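Putative curved DNA-binding protein (Chaetomium thermophilum var. thermophilum DSM 1495, PDB 4IPA) is a thermophilic Arx1 of the peptidase M24 family that probably acts in ribosome biogenesis and may also bind DNA. Local coordinates at residues Lys79-Pro84 with Gln296-Thr301; Lys117-Ala122 with Gly128-Asp133; Thr272-Thr277 with Glu321-Gly326; Tyr281-Pro286 with Lys290-Val295. All blocks are in the same frame, centred on the assembly; numbering follows the deposited sequence.

In the fold
Contact 2, nearest the centre of the chain, is fully buried: a beta hairpin joined by backbone hydrogen bonds. Contact 1, also buried for the most part, uses strand 79-88, which extends the same sheet, but joins it to the end of helix 286-299 through aromatic packing and bridging waters. Contact 4 takes the other end of that helix at the surface, where one helical bond and one leucine do the work. Contact 3 is partly buried and ties the short strand 273-276 to the end of helix 312-324. It touches contact 4 through E321, whose carboxylate meets the amides of K284 and R285.

Contact 1: Lys79-Pro84 with Gln296-Thr301; sequences KGFSHP and QKKFGT
In the M24 pita-bread fold of this protein, the contact joins a strand to the C-terminal end of a helix: F81, on the outer strand 79-88 of a three-stranded antiparallel sheet, meets F299 and K298 at the end of helix 286-299. The two phenylalanine side chains lie side by side and point the same way, and they share the same first torsion (chi1 -68° in F81, -59° in F299), which sets each CG beside its own backbone N. F81 CD1 reaches the edge of the F299 ring, near its plane, 4.1 Å from F299 CE1, while the F81 ring itself receives F299 obliquely.

K298 adds both an aliphatic and a charged part. Its CG sits over the centre of the F299 ring, 3.4 Å above the plane, and the chain then bends at three successive torsions, which brings NZ to 4.2 Å from F81 CE1. The charge is answered by E65 on helix 53-69, in a salt bridge, and F81 also packs against E65 and M64 of that helix. Further along the chain, F304 sets its ring nearly parallel to that of F299, the planes at about 10°.

No direct hydrogen bond joins the two segments; two waters do this instead, one for each end of the F81 backbone unit. The first donates to F81 O at 2.8 Å and, weakly, to F299 O. The second lies in the plane of the F81 ring at its edge, accepts from F81 N at 2.9 Å and donates to K298 O, also at 2.9 Å.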
loop_
_atom_site.group_PDB
_atom_site.type_symbol
_atom_site.label_atom_id
_atom_site.label_comp_id
_atom_site.label_asym_id
_atom_site.label_seq_id
_atom_site.Cartn_x
_atom_site.Cartn_y
_atom_site.Cartn_z
ATOM N N LYS A 79 16.425 -9.069 -8.165
ATOM C CA LYS A 79 15.958 -8.310 -7.015
ATOM C C LYS A 79 15.830 -6.860 -7.443
ATOM O O LYS A 79 16.401 -6.471 -8.455
ATOM C CB LYS A 79 16.956 -8.429 -5.870
ATOM C CG LYS A 79 18.266 -7.734 -6.162
ATOM C CD LYS A 79 19.356 -8.138 -5.190
ATOM C CE LYS A 79 20.692 -7.518 -5.596
ATOM N NZ LYS A 79 21.743 -7.765 -4.591
ATOM N N GLY A 80 15.081 -6.068 -6.679
ATOM C CA GLY A 80 14.865 -4.673 -7.015
ATOM C C GLY A 80 13.738 -4.047 -6.208
ATOM O O GLY A 80 13.389 -4.548 -5.138
ATOM N N PHE A 81 13.182 -2.947 -6.713
ATOM C CA PHE A 81 12.011 -2.314 -6.101
ATOM C C PHE A 81 10.733 -3.142 -6.347
ATOM O O PHE A 81 10.528 -3.658 -7.437
ATOM C CB PHE A 81 11.780 -0.922 -6.708
ATOM C CG PHE A 81 12.836 0.092 -6.365
ATOM C CD1 PHE A 81 14.100 0.035 -6.951
ATOM C CD2 PHE A 81 12.558 1.128 -5.481
ATOM C CE1 PHE A 81 15.068 0.981 -6.645
ATOM C CE2 PHE A 81 13.529 2.077 -5.173
ATOM C CZ PHE A 81 14.783 2.002 -5.754
ATOM N N SER A 82 9.873 -3.258 -5.341
ATOM C CA SER A 82 8.496 -3.661 -5.580
ATOM C C SER A 82 7.645 -2.389 -5.705
ATOM O O SER A 82 6.519 -2.429 -6.178
ATOM C CB SER A 82 7.963 -4.553 -4.446
ATOM O OG SER A 82 7.890 -3.843 -3.212
ATOM N N HIS A 83 8.195 -1.250 -5.290
ATOM C CA HIS A 83 7.437 0.008 -5.325
ATOM C C HIS A 83 8.369 1.163 -5.052
ATOM O O HIS A 83 9.096 1.148 -4.052
ATOM C CB HIS A 83 6.327 0.008 -4.270
ATOM C CG HIS A 83 5.238 1.014 -4.513
ATOM N ND1 HIS A 83 5.375 2.358 -4.215
ATOM C CD2 HIS A 83 3.974 0.865 -4.990
ATOM C CE1 HIS A 83 4.254 2.991 -4.514
ATOM N NE2 HIS A 83 3.386 2.109 -4.990
ATOM N N PRO A 84 8.338 2.182 -5.922
ATOM C CA PRO A 84 9.162 3.379 -5.743
ATOM C C PRO A 84 8.853 4.058 -4.411
ATOM O O PRO A 84 7.746 3.909 -3.892
ATOM C CB PRO A 84 8.703 4.284 -6.892
ATOM C CG PRO A 84 7.310 3.855 -7.159
ATOM C CD PRO A 84 7.346 2.356 -6.997
ATOM N N GLN A 296 11.927 -3.060 -18.358
ATOM C CA GLN A 296 11.882 -4.506 -18.243
ATOM C C GLN A 296 13.089 -5.014 -17.465
ATOM O O GLN A 296 12.959 -5.846 -16.564
ATOM C CB GLN A 296 11.847 -5.168 -19.620
ATOM C CG GLN A 296 12.038 -6.676 -19.554
ATOM C CD GLN A 296 11.662 -7.372 -20.850
ATOM O OE1 GLN A 296 11.857 -6.827 -21.935
ATOM N NE2 GLN A 296 11.111 -8.580 -20.741
ATOM N N LYS A 297 14.261 -4.492 -17.802
ATOM C CA LYS A 297 15.494 -4.925 -17.164
ATOM C C LYS A 297 15.631 -4.478 -15.713
ATOM O O LYS A 297 16.058 -5.247 -14.860
ATOM C CB LYS A 297 16.704 -4.502 -17.997
ATOM C CG LYS A 297 16.820 -5.274 -19.311
ATOM C CD LYS A 297 17.740 -4.555 -20.300
ATOM C CE LYS A 297 18.430 -5.531 -21.269
ATOM N NZ LYS A 297 19.310 -4.830 -22.265
ATOM N N LYS A 298 15.269 -3.243 -15.412
ATOM C CA LYS A 298 15.441 -2.780 -14.048
ATOM C C LYS A 298 14.286 -3.236 -13.125
ATOM O O LYS A 298 14.512 -3.706 -12.014
ATOM C CB LYS A 298 15.617 -1.262 -14.033
ATOM C CG LYS A 298 15.627 -0.633 -12.648
ATOM C CD LYS A 298 16.941 0.080 -12.381
ATOM C CE LYS A 298 16.758 1.267 -11.450
ATOM N NZ LYS A 298 17.399 1.046 -10.123
ATOM N N PHE A 299 13.051 -3.125 -13.601
ATOM C CA PHE A 299 11.901 -3.290 -12.720
ATOM C C PHE A 299 11.086 -4.546 -13.004
ATOM O O PHE A 299 10.282 -4.960 -12.171
ATOM C CB PHE A 299 10.991 -2.051 -12.808
ATOM C CG PHE A 299 11.680 -0.778 -12.436
ATOM C CD1 PHE A 299 12.068 -0.543 -11.120
ATOM C CD2 PHE A 299 11.968 0.178 -13.397
ATOM C CE1 PHE A 299 12.725 0.612 -10.780
ATOM C CE2 PHE A 299 12.626 1.344 -13.050
ATOM C CZ PHE A 299 13.000 1.559 -11.751
ATOM N N GLY A 300 11.279 -5.142 -14.178
ATOM C CA GLY A 300 10.425 -6.239 -14.582
ATOM C C GLY A 300 8.973 -5.792 -14.632
ATOM O O GLY A 300 8.613 -4.891 -15.389
ATOM N N THR A 301 8.132 -6.398 -13.806
ATOM C CA THR A 301 6.717 -6.072 -13.824
ATOM C C THR A 301 6.304 -5.291 -12.570
ATOM O O THR A 301 5.113 -5.172 -12.260
ATOM C CB THR A 301 5.890 -7.348 -13.934
ATOM O OG1 THR A 301 6.295 -8.241 -12.893
ATOM C CG2 THR A 301 6.150 -8.031 -15.284
HETATM O O HOH W 1 12.159 -4.827 -9.401
HETATM O O HOH W 2 14.297 -2.491 -9.358
#

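Contact 2: Lys117-Ala122 with Gly128-Asp133; sequences KIQLGA and GTIVCD
Q119 and C132 face each other as a non-hydrogen-bonded pair in the antiparallel hairpin of strands 115-124 and 127-136; the second strand is itself paired on its far side, C132 with L346 of strand 342-352. The Q119 side chain runs across the neighbouring strand. Its CB lies 3.7 Å from V131 O and 3.8 Å from C132 CB. CG, held anti to the backbone N (chi1 174°), passes I130 CG2 at 3.9 Å. From there the chain stays extended, and CD comes to 4.2 Å from C132 CB, leaving the amide between the C132 and I130 side chains, with H83 and L346 also touching the Q119 side chain. Cutting Q119 back to an alanine is likely to open a gap beside I130 and C132, where CG and CD now lie. On this same face G121 has no side chain to fit, and a CB there would run into T129 O.

On the opposite face L120 and V131 run alongside each other, with L120 CD1 4.1 Å from V131 CG2. They form a hydrogen-bonded pair: V131 N donates to L120 O at 3.0 Å in an almost straight bond (178°). The pair of I118 and D133 is built likewise, with I118 N to D133 O at 2.9 Å. The chemistry is that of a buried sheet: main-chain groups of these two pairs satisfy one another and apolar side chains fill the space, while polar ends such as the D133 carboxylate, bonded to W365, find partners outside the hairpin.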
loop_
_atom_site.group_PDB
_atom_site.type_symbol
_atom_site.label_atom_id
_atom_site.label_comp_id
_atom_site.label_asym_id
_atom_site.label_seq_id
_atom_site.Cartn_x
_atom_site.Cartn_y
_atom_site.Cartn_z
ATOM N N LYS A 117 1.553 10.049 3.512
ATOM C CA LYS A 117 1.578 8.621 3.207
ATOM C C LYS A 117 2.915 8.271 2.606
ATOM O O LYS A 117 3.318 8.838 1.602
ATOM C CB LYS A 117 0.464 8.219 2.233
ATOM C CG LYS A 117 -0.881 8.070 2.872
ATOM C CD LYS A 117 -1.373 9.411 3.396
ATOM C CE LYS A 117 -1.676 10.373 2.247
ATOM N NZ LYS A 117 -2.262 11.654 2.764
ATOM N N ILE A 118 3.603 7.338 3.241
ATOM C CA ILE A 118 4.871 6.872 2.734
ATOM C C ILE A 118 4.706 5.412 2.338
ATOM O O ILE A 118 4.454 4.542 3.175
ATOM C CB ILE A 118 5.971 7.056 3.772
ATOM C CG1 ILE A 118 6.012 8.526 4.206
ATOM C CG2 ILE A 118 7.322 6.626 3.196
ATOM C CD1 ILE A 118 6.089 8.725 5.693
ATOM N N GLN A 119 4.789 5.166 1.043
ATOM C CA GLN A 119 4.599 3.835 0.497
ATOM C C GLN A 119 5.788 3.509 -0.385
ATOM O O GLN A 119 6.166 4.288 -1.270
ATOM C CB GLN A 119 3.293 3.758 -0.292
ATOM C CG GLN A 119 3.053 2.450 -1.042
ATOM C CD GLN A 119 1.590 2.325 -1.485
ATOM O OE1 GLN A 119 1.266 1.656 -2.474
ATOM N NE2 GLN A 119 0.701 2.981 -0.741
ATOM N N LEU A 120 6.383 2.354 -0.127
ATOM C CA LEU A 120 7.550 1.931 -0.870
ATOM C C LEU A 120 7.678 0.438 -0.689
ATOM O O LEU A 120 6.921 -0.156 0.069
ATOM C CB LEU A 120 8.794 2.647 -0.342
ATOM C CG LEU A 120 9.103 2.506 1.147
ATOM C CD1 LEU A 120 9.945 1.266 1.410
ATOM C CD2 LEU A 120 9.832 3.766 1.653
ATOM N N GLY A 121 8.624 -0.177 -1.380
ATOM C CA GLY A 121 8.853 -1.590 -1.173
ATOM C C GLY A 121 9.972 -2.198 -1.979
ATOM O O GLY A 121 10.387 -1.661 -3.017
ATOM N N ALA A 122 10.450 -3.335 -1.483
ATOM C CA ALA A 122 11.497 -4.097 -2.133
ATOM C C ALA A 122 11.013 -5.459 -2.604
ATOM O O ALA A 122 9.922 -5.921 -2.253
ATOM C CB ALA A 122 12.694 -4.279 -1.200
ATOM N N GLY A 128 7.755 -9.641 -3.747
ATOM C CA GLY A 128 7.772 -8.278 -3.255
ATOM C C GLY A 128 6.936 -8.026 -2.016
ATOM O O GLY A 128 5.911 -8.687 -1.787
ATOM N N THR A 129 7.390 -7.077 -1.204
ATOM C CA THR A 129 6.608 -6.596 -0.079
ATOM C C THR A 129 6.418 -5.108 -0.283
ATOM O O THR A 129 7.387 -4.389 -0.499
ATOM C CB THR A 129 7.362 -6.780 1.257
ATOM O OG1 THR A 129 8.610 -6.085 1.174
ATOM C CG2 THR A 129 7.635 -8.263 1.530
ATOM N N ILE A 130 5.178 -4.648 -0.226
ATOM C CA ILE A 130 4.894 -3.223 -0.282
ATOM C C ILE A 130 4.374 -2.788 1.093
ATOM O O ILE A 130 3.580 -3.506 1.712
ATOM C CB ILE A 130 3.872 -2.894 -1.402
ATOM C CG1 ILE A 130 4.388 -3.406 -2.751
ATOM C CG2 ILE A 130 3.606 -1.385 -1.479
ATOM C CD1 ILE A 130 3.442 -3.156 -3.921
ATOM N N VAL A 131 4.854 -1.646 1.586
ATOM C CA VAL A 131 4.419 -1.121 2.879
ATOM C C VAL A 131 3.967 0.321 2.727
ATOM O O VAL A 131 4.489 1.050 1.889
ATOM C CB VAL A 131 5.557 -1.149 3.956
ATOM C CG1 VAL A 131 6.026 -2.554 4.226
ATOM C CG2 VAL A 131 6.736 -0.285 3.530
ATOM N N CYS A 132 2.998 0.727 3.540
ATOM C CA CYS A 132 2.579 2.120 3.596
ATOM C C CYS A 132 2.222 2.474 5.032
ATOM O O CYS A 132 1.378 1.813 5.644
ATOM C CB CYS A 132 1.375 2.399 2.689
ATOM S SG CYS A 132 0.758 4.146 2.753
ATOM N N ASP A 133 2.878 3.512 5.552
ATOM C CA ASP A 133 2.545 4.097 6.844
ATOM C C ASP A 133 2.025 5.512 6.564
ATOM O O ASP A 133 2.384 6.134 5.558
ATOM C CB ASP A 133 3.804 4.154 7.744
ATOM C CG ASP A 133 3.479 4.410 9.239
ATOM O OD1 ASP A 133 2.290 4.338 9.634
ATOM O OD2 ASP A 133 4.433 4.665 10.025
#

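Contact 3: Thr272-Thr277 with Glu321-Gly326; sequences TLHRRT and ECVRGG
H274 and V323 mark where the short strand 273-276 passes the last turn of helix 312-324, their CA atoms 8.8 Å apart; the backbones draw closer further along, to 7.3 Å between T277 CA and G326 CA. The helix stops in a Schellman motif. G325 N still bonds to E321 O at 2.8 Å and G326 N to V323 O at 3.0 Å, after which G326 turns to positive phi, where a side chain would jam against the preceding carbonyl. This end leads straight into strand 328-330, which pairs with 273-276 in a small three-stranded antiparallel sheet, so the contact closes a connection between helix and sheet.

Of the side chains, T277 makes the polar link. With OG1 set between the backbone N and the carbonyl carbon (chi1 68°), the hydroxyl donates to G326 O at 2.7 Å, in the carbonyl plane and on a lone pair. The same oxygen also receives N279 ND2. A valine in its place would probably leave G326 O with one donor fewer and the helix end less firmly tied to the strand. H274 and V323 make a van der Waals contact, crossing at about a right angle. V323 CG2 comes to the edge of the imidazole, near its plane, 3.9 Å from H274 ND1 and 4.0 Å from H274 CE1. The ring's other nitrogen, NE2, is hydrogen-bonded to the carbonyl of A271.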
loop_
_atom_site.group_PDB
_atom_site.type_symbol
_atom_site.label_atom_id
_atom_site.label_comp_id
_atom_site.label_asym_id
_atom_site.label_seq_id
_atom_site.Cartn_x
_atom_site.Cartn_y
_atom_site.Cartn_z
ATOM N N THR A 272 3.274 9.766 -12.824
ATOM C CA THR A 272 4.629 9.231 -12.944
ATOM C C THR A 272 4.715 7.772 -12.547
ATOM O O THR A 272 5.639 7.069 -12.955
ATOM C CB THR A 272 5.642 10.047 -12.122
ATOM O OG1 THR A 272 5.281 9.995 -10.733
ATOM C CG2 THR A 272 5.673 11.515 -12.615
ATOM N N LEU A 273 3.756 7.313 -11.753
ATOM C CA LEU A 273 3.757 5.933 -11.278
ATOM C C LEU A 273 3.187 4.985 -12.334
ATOM O O LEU A 273 2.081 5.184 -12.814
ATOM C CB LEU A 273 2.958 5.829 -9.978
ATOM C CG LEU A 273 2.945 4.474 -9.273
ATOM C CD1 LEU A 273 4.338 4.181 -8.720
ATOM C CD2 LEU A 273 1.918 4.480 -8.153
ATOM N N HIS A 274 3.952 3.961 -12.701
ATOM C CA HIS A 274 3.558 3.036 -13.768
ATOM C C HIS A 274 4.090 1.629 -13.472
ATOM O O HIS A 274 4.876 1.434 -12.554
ATOM C CB HIS A 274 4.149 3.464 -15.132
ATOM C CG HIS A 274 3.815 4.866 -15.548
ATOM N ND1 HIS A 274 3.042 5.145 -16.659
ATOM C CD2 HIS A 274 4.190 6.061 -15.036
ATOM C CE1 HIS A 274 2.936 6.456 -16.797
ATOM N NE2 HIS A 274 3.611 7.034 -15.823
ATOM N N ARG A 275 3.669 0.652 -14.266
ATOM C CA ARG A 275 4.294 -0.669 -14.247
ATOM C C ARG A 275 4.110 -1.367 -15.590
ATOM O O ARG A 275 3.118 -1.149 -16.284
ATOM C CB ARG A 275 3.745 -1.538 -13.104
ATOM C CG ARG A 275 2.444 -2.246 -13.407
ATOM C CD ARG A 275 2.106 -3.223 -12.286
ATOM N NE ARG A 275 0.840 -3.901 -12.527
ATOM C CZ ARG A 275 0.713 -5.031 -13.224
ATOM N NH1 ARG A 275 1.776 -5.621 -13.756
ATOM N NH2 ARG A 275 -0.484 -5.569 -13.397
ATOM N N ARG A 276 5.081 -2.199 -15.953
ATOM C CA ARG A 276 4.975 -3.019 -17.157
ATOM C C ARG A 276 3.880 -4.050 -17.002
ATOM O O ARG A 276 3.770 -4.653 -15.944
ATOM C CB ARG A 276 6.283 -3.761 -17.402
ATOM C CG ARG A 276 7.048 -3.290 -18.605
ATOM C CD ARG A 276 8.351 -4.064 -18.756
ATOM N NE ARG A 276 8.126 -5.310 -19.467
ATOM C CZ ARG A 276 8.206 -6.515 -18.919
ATOM N NH1 ARG A 276 8.534 -6.651 -17.638
ATOM N NH2 ARG A 276 7.969 -7.584 -19.665
ATOM N N THR A 277 3.069 -4.243 -18.044
ATOM C CA THR A 277 2.109 -5.353 -18.094
ATOM C C THR A 277 2.634 -6.466 -18.993
ATOM O O THR A 277 3.693 -6.333 -19.610
ATOM C CB THR A 277 0.744 -4.931 -18.668
ATOM O OG1 THR A 277 0.886 -4.611 -20.058
ATOM C CG2 THR A 277 0.167 -3.731 -17.919
ATOM N N GLU A 321 3.401 6.190 -25.865
ATOM C CA GLU A 321 3.001 5.009 -26.625
ATOM C C GLU A 321 2.884 3.757 -25.753
ATOM O O GLU A 321 2.047 2.886 -25.994
ATOM C CB GLU A 321 3.959 4.732 -27.783
ATOM C CG GLU A 321 3.397 3.682 -28.742
ATOM C CD GLU A 321 4.372 3.248 -29.819
ATOM O OE1 GLU A 321 5.595 3.466 -29.662
ATOM O OE2 GLU A 321 3.894 2.689 -30.830
ATOM N N CYS A 322 3.733 3.657 -24.743
ATOM C CA CYS A 322 3.709 2.487 -23.881
ATOM C C CYS A 322 2.363 2.378 -23.149
ATOM O O CYS A 322 1.829 1.282 -22.983
ATOM C CB CYS A 322 4.884 2.514 -22.888
ATOM S SG CYS A 322 6.540 2.162 -23.607
ATOM N N VAL A 323 1.822 3.518 -22.721
ATOM C CA VAL A 323 0.541 3.551 -22.022
ATOM C C VAL A 323 -0.607 3.371 -23.012
ATOM O O VAL A 323 -1.534 2.589 -22.778
ATOM C CB VAL A 323 0.344 4.886 -21.261
ATOM C CG1 VAL A 323 -1.107 5.012 -20.716
ATOM C CG2 VAL A 323 1.378 5.020 -20.150
ATOM N N ARG A 324 -0.542 4.109 -24.115
ATOM C CA ARG A 324 -1.577 4.022 -25.118
ATOM C C ARG A 324 -1.682 2.568 -25.576
ATOM O O ARG A 324 -2.775 2.043 -25.743
ATOM C CB ARG A 324 -1.296 4.963 -26.293
ATOM C CG ARG A 324 -2.454 5.050 -27.282
ATOM C CD ARG A 324 -3.714 5.712 -26.676
ATOM N NE ARG A 324 -3.498 7.120 -26.322
ATOM C CZ ARG A 324 -3.481 8.130 -27.195
ATOM N NH1 ARG A 324 -3.667 7.911 -28.493
ATOM N NH2 ARG A 324 -3.272 9.374 -26.766
ATOM N N GLY A 325 -0.540 1.908 -25.718
ATOM C CA GLY A 325 -0.507 0.547 -26.220
ATOM C C GLY A 325 -0.852 -0.514 -25.197
ATOM O O GLY A 325 -1.002 -1.689 -25.536
ATOM N N GLY A 326 -0.969 -0.114 -23.938
ATOM C CA GLY A 326 -1.273 -1.063 -22.884
ATOM C C GLY A 326 -0.136 -1.928 -22.344
ATOM O O GLY A 326 -0.396 -2.895 -21.626
#

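Contact 4: Tyr281-Pro286 with Lys290-Val295; sequences YALKRP and KIYSEV
L283 and Y292 pack where the loop before helix 286-299, which has R285 at its N-cap, folds back on the second turn of that helix, and their side chains cross at about a right angle. The loop leucine points toward the helix with CG beside its own backbone N (chi1 -62°), and the CD1 branch does the touching. It lies 3.7 Å from Y292 CB and 4.0 Å from Y292 CG, so it rests at the root of the tyrosine and comes obliquely to its ring. The other branch, CD2, turns back to the edge of the Y281 ring, in its plane, within the same loop.

The far end of Y292 serves another part of the fold: OH is hydrogen-bonded to R276 NE on strand 273-276. The leucine is also flanked by helix 312-324, where it touches C322 and E321. The carboxylate of E321 bonds to the amides of K284 and R285, which fixes the loop just before the helix begins.

The second link is helical and lies at the exposed surface. P286, lacking an amide hydrogen, suits the first turn, and its carbonyl takes the one hydrogen bond across the contact, an i to i+4 bond of the helix: K290 N donates to P286 O at 3.0 Å, bent to 144° and tilted 27° from the carbonyl plane. The K290 chain then runs extended to a salt bridge with D314, while K290 CB sits 3.3 Å from P286 O.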
loop_
_atom_site.group_PDB
_atom_site.type_symbol
_atom_site.label_atom_id
_atom_site.label_comp_id
_atom_site.label_asym_id
_atom_site.label_seq_id
_atom_site.Cartn_x
_atom_site.Cartn_y
_atom_site.Cartn_z
ATOM N N TYR A 281 1.656 -5.836 -27.318
ATOM C CA TYR A 281 1.601 -4.747 -28.291
ATOM C C TYR A 281 2.995 -4.380 -28.803
ATOM O O TYR A 281 3.934 -4.234 -28.024
ATOM C CB TYR A 281 0.915 -3.524 -27.669
ATOM C CG TYR A 281 0.845 -2.316 -28.576
ATOM C CD1 TYR A 281 -0.097 -2.240 -29.589
ATOM C CD2 TYR A 281 1.706 -1.240 -28.403
ATOM C CE1 TYR A 281 -0.173 -1.118 -30.430
ATOM C CE2 TYR A 281 1.639 -0.113 -29.234
ATOM C CZ TYR A 281 0.700 -0.066 -30.246
ATOM O OH TYR A 281 0.628 1.037 -31.066
ATOM N N ALA A 282 3.141 -4.245 -30.113
ATOM C CA ALA A 282 4.439 -3.881 -30.673
ATOM C C ALA A 282 4.614 -2.361 -30.737
ATOM O O ALA A 282 3.849 -1.668 -31.406
ATOM C CB ALA A 282 4.625 -4.496 -32.033
ATOM N N LEU A 283 5.614 -1.851 -30.022
ATOM C CA LEU A 283 5.880 -0.415 -30.008
ATOM C C LEU A 283 6.534 0.033 -31.311
ATOM O O LEU A 283 7.460 -0.610 -31.796
ATOM C CB LEU A 283 6.755 -0.049 -28.811
ATOM C CG LEU A 283 6.101 -0.356 -27.458
ATOM C CD1 LEU A 283 7.131 -0.318 -26.343
ATOM C CD2 LEU A 283 4.929 0.606 -27.186
ATOM N N LYS A 284 6.038 1.129 -31.876
ATOM C CA LYS A 284 6.571 1.647 -33.132
ATOM C C LYS A 284 7.671 2.678 -32.917
ATOM O O LYS A 284 8.604 2.783 -33.716
ATOM C CB LYS A 284 5.442 2.239 -33.985
ATOM C CG LYS A 284 4.416 1.193 -34.421
ATOM C CD LYS A 284 3.367 1.772 -35.357
ATOM C CE LYS A 284 2.508 0.663 -35.955
ATOM N NZ LYS A 284 1.485 1.177 -36.916
ATOM N N ARG A 285 7.574 3.418 -31.820
ATOM C CA ARG A 285 8.484 4.528 -31.574
ATOM C C ARG A 285 9.741 4.085 -30.842
ATOM O O ARG A 285 9.671 3.373 -29.838
ATOM C CB ARG A 285 7.748 5.648 -30.830
ATOM C CG ARG A 285 6.543 6.128 -31.629
ATOM C CD ARG A 285 5.681 7.120 -30.884
ATOM N NE ARG A 285 6.403 8.322 -30.475
ATOM C CZ ARG A 285 6.657 9.363 -31.273
ATOM N NH1 ARG A 285 6.266 9.356 -32.547
ATOM N NH2 ARG A 285 7.310 10.416 -30.798
ATOM N N PRO A 286 10.903 4.506 -31.351
ATOM C CA PRO A 286 12.175 4.035 -30.806
ATOM C C PRO A 286 12.371 4.433 -29.349
ATOM O O PRO A 286 12.941 3.652 -28.604
ATOM C CB PRO A 286 13.221 4.704 -31.711
ATOM C CG PRO A 286 12.511 5.864 -32.332
ATOM C CD PRO A 286 11.088 5.429 -32.485
ATOM N N LYS A 290 12.897 1.901 -26.188
ATOM C CA LYS A 290 14.090 2.154 -25.390
ATOM C C LYS A 290 13.753 2.200 -23.901
ATOM O O LYS A 290 14.439 1.609 -23.075
ATOM C CB LYS A 290 14.741 3.470 -25.831
ATOM C CG LYS A 290 15.928 3.875 -24.986
ATOM C CD LYS A 290 16.578 5.151 -25.516
ATOM C CE LYS A 290 17.906 5.408 -24.810
ATOM N NZ LYS A 290 18.437 6.756 -25.125
ATOM N N ILE A 291 12.699 2.933 -23.579
ATOM C CA ILE A 291 12.216 3.084 -22.217
ATOM C C ILE A 291 11.629 1.745 -21.757
ATOM O O ILE A 291 11.802 1.331 -20.611
ATOM C CB ILE A 291 11.143 4.191 -22.179
ATOM C CG1 ILE A 291 11.817 5.565 -22.216
ATOM C CG2 ILE A 291 10.243 4.052 -20.980
ATOM C CD1 ILE A 291 12.960 5.689 -21.262
ATOM N N TYR A 292 10.953 1.066 -22.676
ATOM C CA TYR A 292 10.356 -0.221 -22.381
ATOM C C TYR A 292 11.409 -1.234 -21.934
ATOM O O TYR A 292 11.223 -1.946 -20.943
ATOM C CB TYR A 292 9.620 -0.764 -23.600
ATOM C CG TYR A 292 8.970 -2.089 -23.301
ATOM C CD1 TYR A 292 9.675 -3.276 -23.437
ATOM C CD2 TYR A 292 7.662 -2.144 -22.844
ATOM C CE1 TYR A 292 9.085 -4.490 -23.146
ATOM C CE2 TYR A 292 7.057 -3.351 -22.553
ATOM C CZ TYR A 292 7.771 -4.522 -22.707
ATOM O OH TYR A 292 7.169 -5.711 -22.404
ATOM N N SER A 293 12.519 -1.284 -22.664
ATOM C CA SER A 293 13.600 -2.208 -22.338
ATOM C C SER A 293 14.319 -1.808 -21.072
ATOM O O SER A 293 14.642 -2.656 -20.257
ATOM C CB SER A 293 14.591 -2.338 -23.493
ATOM O OG SER A 293 13.940 -2.963 -24.579
ATOM N N GLU A 294 14.562 -0.518 -20.908
ATOM C CA GLU A 294 15.144 -0.031 -19.659
ATOM C C GLU A 294 14.321 -0.505 -18.450
ATOM O O GLU A 294 14.876 -0.890 -17.416
ATOM C CB GLU A 294 15.228 1.499 -19.647
ATOM C CG GLU A 294 15.690 2.065 -18.314
ATOM C CD GLU A 294 15.620 3.581 -18.248
ATOM O OE1 GLU A 294 15.065 4.198 -19.175
ATOM O OE2 GLU A 294 16.119 4.165 -17.263
ATOM N N VAL A 295 12.998 -0.482 -18.595
ATOM C CA VAL A 295 12.113 -0.800 -17.481
ATOM C C VAL A 295 12.026 -2.310 -17.267
ATOM O O VAL A 295 12.059 -2.792 -16.138
ATOM C CB VAL A 295 10.713 -0.217 -17.695
ATOM C CG1 VAL A 295 9.726 -0.847 -16.718
ATOM C CG2 VAL A 295 10.738 1.288 -17.553
#